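Local atomic coordinates of Ycf54-like protein (Synechocystis sp. PCC 6803, PDB entry 5M2P), a protein that probably acts as a component of magnesium protoporphyrin IX monomethyl ester cyclase and is required for forming protochlorophyllide. Residues Gln14-Glu19 and Leu84-Val89; Asp42-Ile47 and Ala70-Asn75; Gln48-Asn53 and Pro104-Asp109. All blocks are in the same frame, centred on the assembly; numbering follows the deposited sequence. Where two conformers were deposited one is given.

Contact 1: residues Gln14-Glu19 and Leu84-Val89; sequences QKFLLE and LRLEYV
F16 and Y88 form a T-shaped (edge-to-face) pair where the short helix 14-18 meets the end of helix 76-86. The edge of the Y88 ring is turned toward the face of F16, with 5.7 Å between the ring centroids and 73° between the planes. Y88 also offers its CB, which lies over the F16 ring as a CH-pi contact, 4.2 Å from the centroid. On that same face, toward the rim, sits the backbone oxygen Y88 O, 3.6 Å from F16 CE2. A second carbonyl comes to the ring edge instead: L86 O is 3.4 Å from F16 CZ, near the ring plane. The phenyl group thus fits into the turned backbone after the helix, one carbonyl over a face and the other at the edge. With CG placed opposite the backbone N, chi1 171° carries the F16 ring to the L86-Y88 backbone. Beneath it the leucines meet by their methyl ends, L17 CD1 lying 3.9 Å from L86 CD1 as the two side chains cross obliquely.

The receiving backbone is itself tightly turned: E87, with positive phi, is the first residue to leave the helix, and Y88 then sits at the centre of an inverse gamma turn, closed by a weak bond from V89 N to E87 O. L86 O, besides touching F16, accepts from Y88 N at 2.7 Å. Farther out, L86 packs on F23 of helix 21-36, while L17 reaches E24 of that helix and V69 and Q45 of the sheet. The small helix carrying F16 is tied to its neighbours at its start, where S13 OG pairs with F16 N and Q14 NE2 bonds to N68 O.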
ATOM      1  N   GLN A  14       1.521 -11.483   2.586  1.00 11.51           N
ATOM      2  CA  GLN A  14       2.926 -11.615   2.220  1.00 11.85           C
ATOM      3  C   GLN A  14       3.144 -12.799   1.276  1.00  9.81           C
ATOM      4  O   GLN A  14       3.883 -12.699   0.327  1.00 11.38           O
ATOM      5  CB  GLN A  14       3.784 -11.685   3.486  1.00 14.21           C
ATOM      6  CG  GLN A  14       3.731 -10.331   4.220  1.00 15.44           C
ATOM      7  CD  GLN A  14       4.483 -10.340   5.525  1.00 18.89           C
ATOM      8  OE1 GLN A  14       5.413 -11.137   5.713  1.00 19.67           O
ATOM      9  NE2 GLN A  14       4.080  -9.468   6.423  1.00 15.58           N
ATOM     10  N   LYS A  15       2.451 -13.907   1.557  1.00 12.52           N
ATOM     11  CA  LYS A  15       2.498 -15.098   0.728  1.00 13.91           C
ATOM     12  C   LYS A  15       2.125 -14.817  -0.743  1.00 11.16           C
ATOM     13  O   LYS A  15       2.816 -15.199  -1.687  1.00 13.33           O
ATOM     14  CB  LYS A  15       1.547 -16.136   1.351  1.00 17.66           C
ATOM     15  CG  LYS A  15       1.461 -17.494   0.682  1.00 21.46           C
ATOM     16  CD  LYS A  15       0.422 -18.374   1.385  1.00 23.20           C
ATOM     17  CE  LYS A  15       0.388 -19.798   0.822  1.00 30.67           C
ATOM     18  NZ  LYS A  15      -0.262 -20.762   1.752  1.00 46.30           N
ATOM     19  N   PHE A  16       1.025 -14.094  -0.933  1.00 10.83           N
ATOM     20  CA  PHE A  16       0.558 -13.766  -2.270  1.00 10.97           C
ATOM     21  C   PHE A  16       1.515 -12.873  -2.999  1.00 11.18           C
ATOM     22  O   PHE A  16       1.862 -13.109  -4.170  1.00 12.46           O
ATOM     23  CB  PHE A  16      -0.833 -13.131  -2.199  1.00 10.45           C
ATOM     24  CG  PHE A  16      -1.307 -12.552  -3.511  1.00 10.17           C
ATOM     25  CD1 PHE A  16      -1.802 -13.360  -4.486  1.00 11.52           C
ATOM     26  CD2 PHE A  16      -1.256 -11.208  -3.757  1.00  9.86           C
ATOM     27  CE1 PHE A  16      -2.237 -12.844  -5.677  1.00 11.21           C
ATOM     28  CE2 PHE A  16      -1.714 -10.683  -4.953  1.00 10.53           C
ATOM     29  CZ  PHE A  16      -2.153 -11.515  -5.918  1.00 10.07           C
ATOM     30  N   LEU A  17       1.943 -11.798  -2.334  1.00 11.97           N
ATOM     31  CA  LEU A  17       2.781 -10.862  -3.033  1.00 15.03           C
ATOM     32  C   LEU A  17       4.136 -11.506  -3.453  1.00 15.18           C
ATOM     33  O   LEU A  17       4.724 -11.149  -4.467  1.00 17.77           O
ATOM     34  CB  LEU A  17       2.948  -9.618  -2.188  1.00 18.09           C
ATOM     35  CG  LEU A  17       3.249  -8.386  -2.981  1.00 18.88           C
ATOM     36  CD1 LEU A  17       2.122  -8.070  -3.939  1.00 15.65           C
ATOM     37  CD2 LEU A  17       3.487  -7.263  -2.011  1.00 17.70           C
ATOM     38  N   LEU A  18       4.590 -12.511  -2.698  1.00 17.08           N
ATOM     39  CA  LEU A  18       5.789 -13.268  -3.080  1.00 16.80           C
ATOM     40  C   LEU A  18       5.629 -14.127  -4.350  1.00 17.47           C
ATOM     41  O   LEU A  18       6.599 -14.492  -4.987  1.00 21.06           O
ATOM     42  CB  LEU A  18       6.241 -14.148  -1.911  1.00 18.59           C
ATOM     43  CG  LEU A  18       6.928 -13.384  -0.790  1.00 21.57           C
ATOM     44  CD1 LEU A  18       6.836 -14.170   0.509  1.00 24.99           C
ATOM     45  CD2 LEU A  18       8.372 -13.098  -1.184  1.00 21.17           C
ATOM     46  N   GLU A  19       4.376 -14.377  -4.734  1.00 15.21           N
ATOM     47  CA  GLU A  19       4.056 -15.046  -5.996  1.00 15.40           C
ATOM     48  C   GLU A  19       3.842 -14.075  -7.147  1.00 15.23           C
ATOM     49  O   GLU A  19       3.393 -14.481  -8.211  1.00 17.40           O
ATOM     50  CB  GLU A  19       2.795 -15.903  -5.833  1.00 18.03           C
ATOM     51  CG  GLU A  19       2.884 -17.017  -4.797  1.00 17.94           C
ATOM     52  CD  GLU A  19       4.109 -17.897  -4.979  1.00 21.42           C
ATOM     53  OE1 GLU A  19       4.189 -18.545  -6.020  1.00 20.91           O
ATOM     54  OE2 GLU A  19       5.020 -17.872  -4.121  1.00 21.95           O
ATOM     55  N   LEU A  84      -6.323  -3.873 -10.373  1.00  7.93           N
ATOM     56  CA  LEU A  84      -6.643  -4.583 -11.606  1.00  8.62           C
ATOM     57  C   LEU A  84      -5.527  -5.547 -11.984  1.00  9.02           C
ATOM     58  O   LEU A  84      -5.783  -6.567 -12.613  1.00 11.25           O
ATOM     59  CB  LEU A  84      -6.870  -3.568 -12.715  1.00 10.87           C
ATOM     60  CG  LEU A  84      -8.111  -2.716 -12.558  1.00 13.01           C
ATOM     61  CD1 LEU A  84      -8.018  -1.627 -13.596  1.00 14.73           C
ATOM     62  CD2 LEU A  84      -9.400  -3.512 -12.708  1.00 14.20           C
ATOM     63  N   ARG A  85      -4.290  -5.220 -11.616  1.00  8.35           N
ATOM     64  CA  ARG A  85      -3.128  -6.048 -11.947  0.50  8.71           C
ATOM     65  C   ARG A  85      -3.040  -7.258 -11.024  1.00  9.07           C
ATOM     66  O   ARG A  85      -2.763  -8.367 -11.474  1.00 13.40           O
ATOM     67  CB  ARG A  85      -1.852  -5.201 -11.879  0.50 10.52           C
ATOM     68  CG  ARG A  85      -0.538  -5.954 -11.946  0.50 13.29           C
ATOM     69  CD  ARG A  85      -0.088  -6.222 -13.368  0.50 13.82           C
ATOM     70  NE  ARG A  85       1.057  -7.114 -13.308  0.50 16.56           N
ATOM     71  CZ  ARG A  85       2.163  -6.968 -14.016  0.50 16.13           C
ATOM     72  NH1 ARG A  85       2.304  -5.942 -14.831  0.50 13.61           N
ATOM     73  NH2 ARG A  85       3.140  -7.842 -13.864  0.50 19.05           N
ATOM     74  N   LEU A  86      -3.260  -7.043  -9.727  1.00  8.36           N
ATOM     75  CA  LEU A  86      -3.124  -8.118  -8.731  1.00  9.03           C
ATOM     76  C   LEU A  86      -4.395  -8.868  -8.423  1.00  8.27           C
ATOM     77  O   LEU A  86      -4.339 -10.086  -8.144  1.00  9.94           O
ATOM     78  CB  LEU A  86      -2.577  -7.582  -7.416  1.00  8.08           C
ATOM     79  CG  LEU A  86      -1.163  -7.056  -7.500  1.00 10.23           C
ATOM     80  CD1 LEU A  86      -0.748  -6.540  -6.138  1.00 10.28           C
ATOM     81  CD2 LEU A  86      -0.185  -8.118  -7.982  1.00 11.69           C
ATOM     82  N   GLU A  87      -5.513  -8.145  -8.444  0.50  8.86           N
ATOM     83  CA  GLU A  87      -6.874  -8.625  -8.138  0.50 10.19           C
ATOM     84  C   GLU A  87      -7.113  -9.110  -6.717  0.50  8.74           C
ATOM     85  O   GLU A  87      -8.078  -8.667  -6.072  0.50 10.29           O
ATOM     86  CB  GLU A  87      -7.392  -9.658  -9.152  0.50 10.70           C
ATOM     87  CG  GLU A  87      -7.920  -9.034 -10.437  0.50 12.26           C
ATOM     88  CD  GLU A  87      -9.187  -8.218 -10.232  0.50 13.69           C
ATOM     89  OE1 GLU A  87      -9.912  -8.450  -9.247  0.50 12.54           O
ATOM     90  OE2 GLU A  87      -9.486  -7.332 -11.067  0.50 18.56           O
ATOM     91  N   TYR A  88      -6.250  -9.994  -6.219  1.00  8.60           N
ATOM     92  CA  TYR A  88      -6.453 -10.576  -4.882  1.00  8.15           C
ATOM     93  C   TYR A  88      -5.824  -9.673  -3.793  1.00  7.15           C
ATOM     94  O   TYR A  88      -4.814 -10.001  -3.171  1.00  9.04           O
ATOM     95  CB  TYR A  88      -5.948 -12.027  -4.824  1.00  8.75           C
ATOM     96  CG  TYR A  88      -6.359 -12.737  -3.560  1.00  9.55           C
ATOM     97  CD1 TYR A  88      -7.691 -12.925  -3.259  1.00 10.02           C
ATOM     98  CD2 TYR A  88      -5.407 -13.194  -2.639  1.00 12.41           C
ATOM     99  CE1 TYR A  88      -8.096 -13.569  -2.108  1.00 11.66           C
ATOM    100  CE2 TYR A  88      -5.801 -13.835  -1.473  1.00 14.86           C
ATOM    101  CZ  TYR A  88      -7.144 -14.012  -1.195  1.00 14.01           C
ATOM    102  OH  TYR A  88      -7.577 -14.628  -0.037  1.00 16.93           O
ATOM    103  N   VAL A  89      -6.449  -8.509  -3.634  1.00  7.28           N
ATOM    104  CA  VAL A  89      -6.080  -7.486  -2.686  1.00  7.30           C
ATOM    105  C   VAL A  89      -7.344  -6.833  -2.118  1.00  7.14           C
ATOM    106  O   VAL A  89      -8.363  -6.734  -2.806  1.00  8.89           O
ATOM    107  CB  VAL A  89      -5.185  -6.400  -3.316  1.00  7.86           C
ATOM    108  CG1 VAL A  89      -3.839  -6.966  -3.675  1.00  8.80           C
ATOM    109  CG2 VAL A  89      -5.860  -5.770  -4.511  1.00  9.01           C
TER

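Contact 2: residues Asp42-Ile47 and Ala70-Asn75; sequences DFWQVI and AIVSTN
W44 and V46 pair with V72 and A70 in an antiparallel ladder, each couple closed by two backbone bonds. The straightest runs from V72 N to W44 O, 2.8 Å at 172°, and V46 N reaches A70 O almost as straight. F43-S73 and Q45-I71 are the non-hydrogen-bonded pairs.

The packing is close on both faces of this ladder. On one, V46 CG2 meets V72 CG2 at 4.0 Å and W44 CE3, touching V72 CG1, lies 3.3 Å from V72 O, which approaches the indole obliquely; F51 lies on V72 and A70, and L105 on W44. On the other, I71 turns its CD1 under the aliphatic part of Q45, 3.9 Å from Q45 CG, while L27 of helix 21-36 and F78 and I79 of helix 76-86 cover I71.

Where strand 43-47 begins and strand 68-73 ends, the carbonyl D42 O is gripped twice: by S73 OG at 2.6 Å, and by T74 N at 3.2 Å. A hydroxyl set opposite the backbone N (chi1 -175°) lets S73 OG donate across the ladder and still accept from N75 N at 2.9 Å, an ST turn.

Beyond this grip the contact becomes looser and wet. Three waters link the D42 carboxylate to the facing strand end: one joins OD2 to T74 OG1, another OD2 to N75 ND2, and the third OD1 to S73 OG. D42 OD1 also bonds to Y34 OH of helix 21-36. N75, the N-cap residue of helix 76-86, gives its OD1 to S77 OG, and its CB comes only to 3.7 Å from D42 OD2. The whole is an outer strand pair of a four-stranded antiparallel sheet of order 2-3-1-4, with two helices packed on the face that carries F43, Q45, I71 and S73.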
ATOM      1  N   ASP A  42       5.780   8.730  -4.740  1.00  9.31           N
ATOM      2  CA  ASP A  42       4.461   8.879  -4.109  1.00  8.86           C
ATOM      3  C   ASP A  42       3.762   7.532  -3.973  1.00  7.20           C
ATOM      4  O   ASP A  42       2.531   7.475  -3.886  1.00  8.69           O
ATOM      5  CB  ASP A  42       3.596   9.876  -4.880  1.00  9.95           C
ATOM      6  CG  ASP A  42       3.254   9.408  -6.281  1.00 10.60           C
ATOM      7  OD1 ASP A  42       3.787   8.377  -6.737  1.00  9.69           O
ATOM      8  OD2 ASP A  42       2.417  10.096  -6.918  1.00 14.14           O
ATOM      9  N   PHE A  43       4.542   6.458  -3.932  1.00  7.05           N
ATOM     10  CA  PHE A  43       4.018   5.113  -3.741  1.00  7.66           C
ATOM     11  C   PHE A  43       5.077   4.340  -2.988  1.00  8.37           C
ATOM     12  O   PHE A  43       6.268   4.579  -3.172  1.00  8.13           O
ATOM     13  CB  PHE A  43       3.685   4.417  -5.084  1.00  7.80           C
ATOM     14  CG  PHE A  43       4.884   4.218  -5.963  1.00  8.01           C
ATOM     15  CD1 PHE A  43       5.392   5.255  -6.730  1.00  9.06           C
ATOM     16  CD2 PHE A  43       5.564   3.000  -5.978  1.00  8.68           C
ATOM     17  CE1 PHE A  43       6.553   5.087  -7.480  1.00  8.97           C
ATOM     18  CE2 PHE A  43       6.700   2.834  -6.738  1.00  9.89           C
ATOM     19  CZ  PHE A  43       7.192   3.878  -7.504  1.00 10.61           C
ATOM     20  N   TRP A  44       4.627   3.403  -2.172  1.00  7.17           N
ATOM     21  CA  TRP A  44       5.470   2.690  -1.244  1.00  7.62           C
ATOM     22  C   TRP A  44       4.887   1.307  -0.989  1.00  8.22           C
ATOM     23  O   TRP A  44       3.684   1.113  -1.014  1.00  9.77           O
ATOM     24  CB  TRP A  44       5.576   3.435   0.093  1.00  9.28           C
ATOM     25  CG  TRP A  44       5.894   4.904  -0.015  1.00 10.65           C
ATOM     26  CD1 TRP A  44       7.124   5.480   0.017  1.00 11.24           C
ATOM     27  CD2 TRP A  44       4.956   5.965  -0.188  1.00 10.25           C
ATOM     28  NE1 TRP A  44       7.005   6.825  -0.135  1.00 12.45           N
ATOM     29  CE2 TRP A  44       5.688   7.154  -0.252  1.00 10.46           C
ATOM     30  CE3 TRP A  44       3.560   6.027  -0.297  1.00  9.95           C
ATOM     31  CZ2 TRP A  44       5.076   8.396  -0.420  1.00 10.81           C
ATOM     32  CZ3 TRP A  44       2.957   7.254  -0.462  1.00 10.39           C
ATOM     33  CH2 TRP A  44       3.716   8.420  -0.505  1.00 11.54           C
ATOM     34  N   GLN A  45       5.761   0.365  -0.665  1.00  8.71           N
ATOM     35  CA  GLN A  45       5.359  -0.919  -0.194  1.00  8.67           C
ATOM     36  C   GLN A  45       5.677  -0.975   1.290  1.00  8.90           C
ATOM     37  O   GLN A  45       6.824  -0.712   1.692  1.00 11.96           O
ATOM     38  CB  GLN A  45       6.076  -2.018  -0.977  1.00 10.05           C
ATOM     39  CG  GLN A  45       5.748  -3.419  -0.468  1.00 12.00           C
ATOM     40  CD  GLN A  45       6.093  -4.520  -1.475  1.00 14.31           C
ATOM     41  OE1 GLN A  45       5.592  -4.527  -2.589  1.00 19.03           O
ATOM     42  NE2 GLN A  45       6.924  -5.459  -1.064  1.00 19.52           N
ATOM     43  N   VAL A  46       4.669  -1.285   2.096  1.00  8.35           N
ATOM     44  CA  VAL A  46       4.779  -1.264   3.554  1.00  8.59           C
ATOM     45  C   VAL A  46       4.463  -2.650   4.061  1.00  8.92           C
ATOM     46  O   VAL A  46       3.367  -3.152   3.885  1.00  8.99           O
ATOM     47  CB  VAL A  46       3.785  -0.245   4.178  1.00  9.27           C
ATOM     48  CG1 VAL A  46       3.934  -0.218   5.700  1.00 10.27           C
ATOM     49  CG2 VAL A  46       3.989   1.148   3.600  1.00 10.09           C
ATOM     50  N   ILE A  47       5.429  -3.270   4.727  1.00 10.11           N
ATOM     51  CA  ILE A  47       5.247  -4.586   5.305  1.00  9.86           C
ATOM     52  C   ILE A  47       4.483  -4.434   6.626  1.00  9.08           C
ATOM     53  O   ILE A  47       4.790  -3.552   7.442  1.00 11.67           O
ATOM     54  CB  ILE A  47       6.601  -5.278   5.562  1.00 14.40           C
ATOM     55  CG1 ILE A  47       7.369  -5.464   4.252  1.00 19.18           C
ATOM     56  CG2 ILE A  47       6.375  -6.617   6.237  1.00 17.92           C
ATOM     57  CD1 ILE A  47       8.834  -5.812   4.434  1.00 25.99           C
ATOM     58  N   ALA A  70       1.108  -3.841   2.281  1.00  7.07           N
ATOM     59  CA  ALA A  70       0.333  -2.913   1.469  1.00  7.39           C
ATOM     60  C   ALA A  70       1.169  -2.224   0.422  1.00  7.26           C
ATOM     61  O   ALA A  70       2.313  -1.823   0.659  1.00  8.65           O
ATOM     62  CB  ALA A  70      -0.322  -1.854   2.362  1.00  8.63           C
ATOM     63  N   ILE A  71       0.539  -1.972  -0.718  1.00  6.36           N
ATOM     64  CA  ILE A  71       0.997  -0.957  -1.644  1.00  7.44           C
ATOM     65  C   ILE A  71       0.167   0.287  -1.350  1.00  7.18           C
ATOM     66  O   ILE A  71      -1.060   0.243  -1.348  1.00  8.28           O
ATOM     67  CB  ILE A  71       0.844  -1.387  -3.118  1.00  8.02           C
ATOM     68  CG1 ILE A  71       1.430  -2.783  -3.361  1.00 10.43           C
ATOM     69  CG2 ILE A  71       1.491  -0.359  -4.023  1.00  9.01           C
ATOM     70  CD1 ILE A  71       2.872  -2.936  -2.998  1.00 12.21           C
ATOM     71  N   VAL A  72       0.855   1.372  -1.039  1.00  7.40           N
ATOM     72  CA  VAL A  72       0.238   2.633  -0.607  1.00  7.39           C
ATOM     73  C   VAL A  72       0.649   3.703  -1.587  1.00  7.51           C
ATOM     74  O   VAL A  72       1.800   3.773  -1.998  1.00  8.41           O
ATOM     75  CB  VAL A  72       0.748   3.005   0.803  1.00  9.78           C
ATOM     76  CG1 VAL A  72       0.143   4.317   1.293  1.00 10.24           C
ATOM     77  CG2 VAL A  72       0.476   1.858   1.752  1.00 11.13           C
ATOM     78  N   SER A  73      -0.272   4.598  -1.916  1.00  7.31           N
ATOM     79  CA  SER A  73       0.092   5.734  -2.751  1.00  7.39           C
ATOM     80  C   SER A  73      -0.853   6.881  -2.525  1.00  6.17           C
ATOM     81  O   SER A  73      -2.021   6.676  -2.204  1.00  7.38           O
ATOM     82  CB  SER A  73       0.014   5.345  -4.233  1.00  8.43           C
ATOM     83  OG  SER A  73       0.460   6.363  -5.093  1.00  9.07           O
ATOM     84  N   THR A  74      -0.365   8.110  -2.732  1.00  6.88           N
ATOM     85  CA  THR A  74      -1.229   9.281  -2.799  1.00  6.85           C
ATOM     86  C   THR A  74      -1.826   9.474  -4.197  1.00  7.24           C
ATOM     87  O   THR A  74      -2.619  10.375  -4.384  1.00  8.69           O
ATOM     88  CB  THR A  74      -0.491  10.537  -2.344  1.00  7.77           C
ATOM     89  OG1 THR A  74       0.713  10.642  -3.111  1.00  8.87           O
ATOM     90  CG2 THR A  74      -0.176  10.455  -0.847  1.00 10.03           C
ATOM     91  N   ASN A  75      -1.430   8.609  -5.137  1.00  7.29           N
ATOM     92  CA  ASN A  75      -1.950   8.632  -6.501  1.00  9.24           C
ATOM     93  C   ASN A  75      -3.032   7.575  -6.651  1.00  7.47           C
ATOM     94  O   ASN A  75      -2.732   6.387  -6.740  1.00  7.25           O
ATOM     95  CB  ASN A  75      -0.811   8.384  -7.491  1.00 10.41           C
ATOM     96  CG  ASN A  75      -1.265   8.384  -8.939  1.00 13.51           C
ATOM     97  OD1 ASN A  75      -2.460   8.329  -9.232  1.00 15.91           O
ATOM     98  ND2 ASN A  75      -0.312   8.438  -9.846  1.00 21.98           N
TER
HETATM   99  O   HOH W   1       0.498  11.628  -5.622  1.00 16.17           O
HETATM  100  O   HOH W   2       2.181   6.443  -7.876  1.00 17.82           O
HETATM  101  O   HOH W   3       2.184   9.887  -9.524  1.00 28.26           O

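Contact 3: residues Gln48-Asn53 and Pro104-Asp109; sequences QPAFLN and PLASLD
L108 lies over A50 with one branch, CD2 sitting 3.8 Å from A50 CB, and N53, its OD1 hydrogen-bonded to K61 NZ, approaches from the opposite direction, ND2 3.6 Å from L108 CD2. Q48 runs at about a right angle to both L108 and D109. Its bend at chi2 (70°) leaves CB and CG as the touching atoms, CB 3.8 Å from D109 OD1, while the amide turns away to N68 N and E66 O. A106 adds its CB on the far flank, 4.0 Å from A50 CB.

Under these side chains the backbones make a single beta bridge between P49 and S107. L108 N donates to Q48 O at 2.8 Å, and A50 N to A106 O at 2.9 Å with an almost linear 177°. S107 OG accepts from D109 N, an ST turn, and pairs with I47 O; an alanine here has no hydroxyl, so D109 N and I47 O would probably lack this partner and the chain end move more freely. At the other end F51 presents its ring edge to P104 O, CD2 3.7 Å away, and one water accepts a hydrogen bond from F51 N and donates to P104 O and A106 O.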
ATOM      1  N   GLN A  48       3.476  -5.266   6.834  1.00  8.93           N
ATOM      2  CA  GLN A  48       2.691  -5.270   8.051  1.00  8.95           C
ATOM      3  C   GLN A  48       2.301  -3.844   8.483  1.00  8.85           C
ATOM      4  O   GLN A  48       2.630  -3.391   9.600  1.00  9.80           O
ATOM      5  CB  GLN A  48       3.435  -5.991   9.182  1.00 10.63           C
ATOM      6  CG  GLN A  48       2.475  -6.627  10.172  1.00 11.70           C
ATOM      7  CD  GLN A  48       1.709  -7.833   9.631  1.00 12.27           C
ATOM      8  OE1 GLN A  48       2.055  -8.407   8.609  1.00 12.53           O
ATOM      9  NE2 GLN A  48       0.663  -8.206  10.332  1.00 14.35           N
ATOM     10  N   PRO A  49       1.534  -3.147   7.639  1.00  9.11           N
ATOM     11  CA  PRO A  49       1.300  -1.723   7.926  1.00  8.49           C
ATOM     12  C   PRO A  49       0.573  -1.412   9.232  1.00  8.51           C
ATOM     13  O   PRO A  49      -0.453  -1.992   9.562  1.00 10.46           O
ATOM     14  CB  PRO A  49       0.410  -1.280   6.764  1.00  8.26           C
ATOM     15  CG  PRO A  49      -0.168  -2.569   6.215  1.00  8.64           C
ATOM     16  CD  PRO A  49       0.950  -3.569   6.355  1.00  8.49           C
ATOM     17  N   ALA A  50       1.095  -0.418   9.944  1.00  9.51           N
ATOM     18  CA  ALA A  50       0.460   0.063  11.159  1.00 10.73           C
ATOM     19  C   ALA A  50      -0.878   0.742  10.907  1.00 10.01           C
ATOM     20  O   ALA A  50      -1.726   0.821  11.788  1.00 12.19           O
ATOM     21  CB  ALA A  50       1.388   1.031  11.852  1.00 11.74           C
ATOM     22  N   PHE A  51      -1.101   1.247   9.695  1.00  9.31           N
ATOM     23  CA  PHE A  51      -2.395   1.906   9.429  1.00  9.48           C
ATOM     24  C   PHE A  51      -3.592   0.992   9.632  1.00  9.14           C
ATOM     25  O   PHE A  51      -4.698   1.460   9.898  1.00  9.84           O
ATOM     26  CB  PHE A  51      -2.450   2.606   8.051  1.00  9.50           C
ATOM     27  CG  PHE A  51      -2.480   1.688   6.834  1.00  9.65           C
ATOM     28  CD1 PHE A  51      -3.589   0.903   6.540  1.00 10.23           C
ATOM     29  CD2 PHE A  51      -1.424   1.691   5.922  1.00  9.35           C
ATOM     30  CE1 PHE A  51      -3.635   0.119   5.389  1.00 10.20           C
ATOM     31  CE2 PHE A  51      -1.463   0.884   4.791  1.00  9.56           C
ATOM     32  CZ  PHE A  51      -2.563   0.116   4.535  1.00  9.89           C
ATOM     33  N   LEU A  52      -3.370  -0.317   9.529  1.00  9.03           N
ATOM     34  CA  LEU A  52      -4.451  -1.264   9.640  1.00 10.51           C
ATOM     35  C   LEU A  52      -5.084  -1.288  11.020  1.00 10.18           C
ATOM     36  O   LEU A  52      -6.186  -1.812  11.171  1.00 12.01           O
ATOM     37  CB  LEU A  52      -3.948  -2.649   9.246  1.00 12.74           C
ATOM     38  CG  LEU A  52      -4.958  -3.665   8.755  1.00 12.82           C
ATOM     39  CD1 LEU A  52      -5.859  -3.113   7.645  1.00 12.84           C
ATOM     40  CD2 LEU A  52      -4.165  -4.874   8.298  1.00 13.09           C
ATOM     41  N   ASN A  53      -4.392  -0.716  12.027  1.00  8.97           N
ATOM     42  CA  ASN A  53      -4.934  -0.652  13.383  1.00 10.11           C
ATOM     43  C   ASN A  53      -5.887   0.535  13.625  1.00 10.02           C
ATOM     44  O   ASN A  53      -6.489   0.658  14.683  1.00 12.39           O
ATOM     45  CB  ASN A  53      -3.805  -0.573  14.411  1.00 13.48           C
ATOM     46  CG  ASN A  53      -3.034  -1.854  14.546  1.00 16.79           C
ATOM     47  OD1 ASN A  53      -3.511  -2.939  14.189  1.00 20.66           O
ATOM     48  ND2 ASN A  53      -1.800  -1.730  15.027  1.00 17.55           N
ATOM     49  N   PRO A 104       1.756   7.117   7.938  1.00 10.31           N
ATOM     50  CA  PRO A 104       1.072   6.226   7.018  1.00 10.12           C
ATOM     51  C   PRO A 104       1.951   5.070   6.522  1.00 10.12           C
ATOM     52  O   PRO A 104       1.413   4.063   6.039  1.00 10.82           O
ATOM     53  CB  PRO A 104       0.673   7.151   5.842  1.00 12.12           C
ATOM     54  CG  PRO A 104       1.589   8.306   5.950  1.00 13.30           C
ATOM     55  CD  PRO A 104       1.857   8.481   7.409  1.00 11.04           C
ATOM     56  N   LEU A 105       3.268   5.220   6.605  1.00 10.09           N
ATOM     57  CA  LEU A 105       4.211   4.234   6.101  1.00 10.48           C
ATOM     58  C   LEU A 105       4.841   3.355   7.170  1.00 11.63           C
ATOM     59  O   LEU A 105       5.695   2.537   6.856  1.00 13.02           O
ATOM     60  CB  LEU A 105       5.307   4.917   5.275  1.00 11.39           C
ATOM     61  CG  LEU A 105       4.752   5.837   4.186  1.00 13.61           C
ATOM     62  CD1 LEU A 105       5.911   6.449   3.415  1.00 15.20           C
ATOM     63  CD2 LEU A 105       3.777   5.139   3.230  1.00 13.67           C
ATOM     64  N   ALA A 106       4.400   3.475   8.416  1.00 10.24           N
ATOM     65  CA  ALA A 106       5.007   2.691   9.499  1.00 11.47           C
ATOM     66  C   ALA A 106       4.606   1.222   9.399  1.00  9.84           C
ATOM     67  O   ALA A 106       3.469   0.896   9.050  1.00  9.59           O
ATOM     68  CB  ALA A 106       4.603   3.240  10.858  1.00 12.88           C
ATOM     69  N   SER A 107       5.561   0.356   9.744  1.00 11.03           N
ATOM     70  CA  SER A 107       5.367  -1.075   9.869  1.00 10.53           C
ATOM     71  C   SER A 107       5.170  -1.439  11.336  1.00 12.65           C
ATOM     72  O   SER A 107       5.728  -0.782  12.238  1.00 17.30           O
ATOM     73  CB  SER A 107       6.577  -1.810   9.316  1.00 12.11           C
ATOM     74  OG  SER A 107       6.424  -3.210   9.520  1.00 15.40           O
ATOM     75  N   LEU A 108       4.427  -2.516  11.569  1.00 12.11           N
ATOM     76  CA  LEU A 108       4.257  -3.021  12.930  1.00 14.23           C
ATOM     77  C   LEU A 108       5.380  -3.936  13.327  1.00 17.46           C
ATOM     78  O   LEU A 108       5.508  -4.281  14.503  1.00 22.82           O
ATOM     79  CB  LEU A 108       2.965  -3.800  13.063  1.00 13.54           C
ATOM     80  CG  LEU A 108       1.725  -2.914  12.969  1.00 13.89           C
ATOM     81  CD1 LEU A 108       0.463  -3.742  12.868  1.00 17.13           C
ATOM     82  CD2 LEU A 108       1.642  -1.938  14.159  1.00 14.55           C
ATOM     83  N   ASP A 109       6.202  -4.321  12.363  1.00 16.06           N
ATOM     84  CA  ASP A 109       7.361  -5.157  12.664  1.00 18.37           C
ATOM     85  C   ASP A 109       8.500  -4.336  13.265  1.00 22.08           C
ATOM     86  O   ASP A 109       8.508  -3.105  13.171  1.00 25.63           O
ATOM     87  CB  ASP A 109       7.793  -5.903  11.405  1.00 22.21           C
ATOM     88  CG  ASP A 109       6.782  -6.972  10.970  1.00 23.33           C
ATOM     89  OD1 ASP A 109       5.838  -7.338  11.727  1.00 24.94           O
ATOM     90  OD2 ASP A 109       6.946  -7.455   9.839  1.00 30.84           O
ATOM     91  OXT ASP A 109       9.408  -4.919  13.853  1.00 27.45           O
TER
HETATM   92  O   HOH W   4       1.161   2.016   8.008  1.00 11.73           O

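In the fold
The contacts are arranged around the sheet, with contact 2 at its edge between the other two: its centre lies about 14 Å from that of contact 1 and about 11 Å from that of contact 3. Contacts 1 and 3 are about 18 Å apart, centre to centre. Strand 68-73 of contact 2 leads into helix 76-86, whose end enters contact 1. L17 of contact 1 also packs on the Q45 side chain of contact 2. Strand 43-47 runs directly into segment 48-53, and the C-terminal segment 104-109 returns alongside: S107 OG lies 2.7 Å from I47 O, and L105 CD2 packs 3.6 Å from W44 CE3. Q14 and Q48 link contacts 1 and 3 by packing.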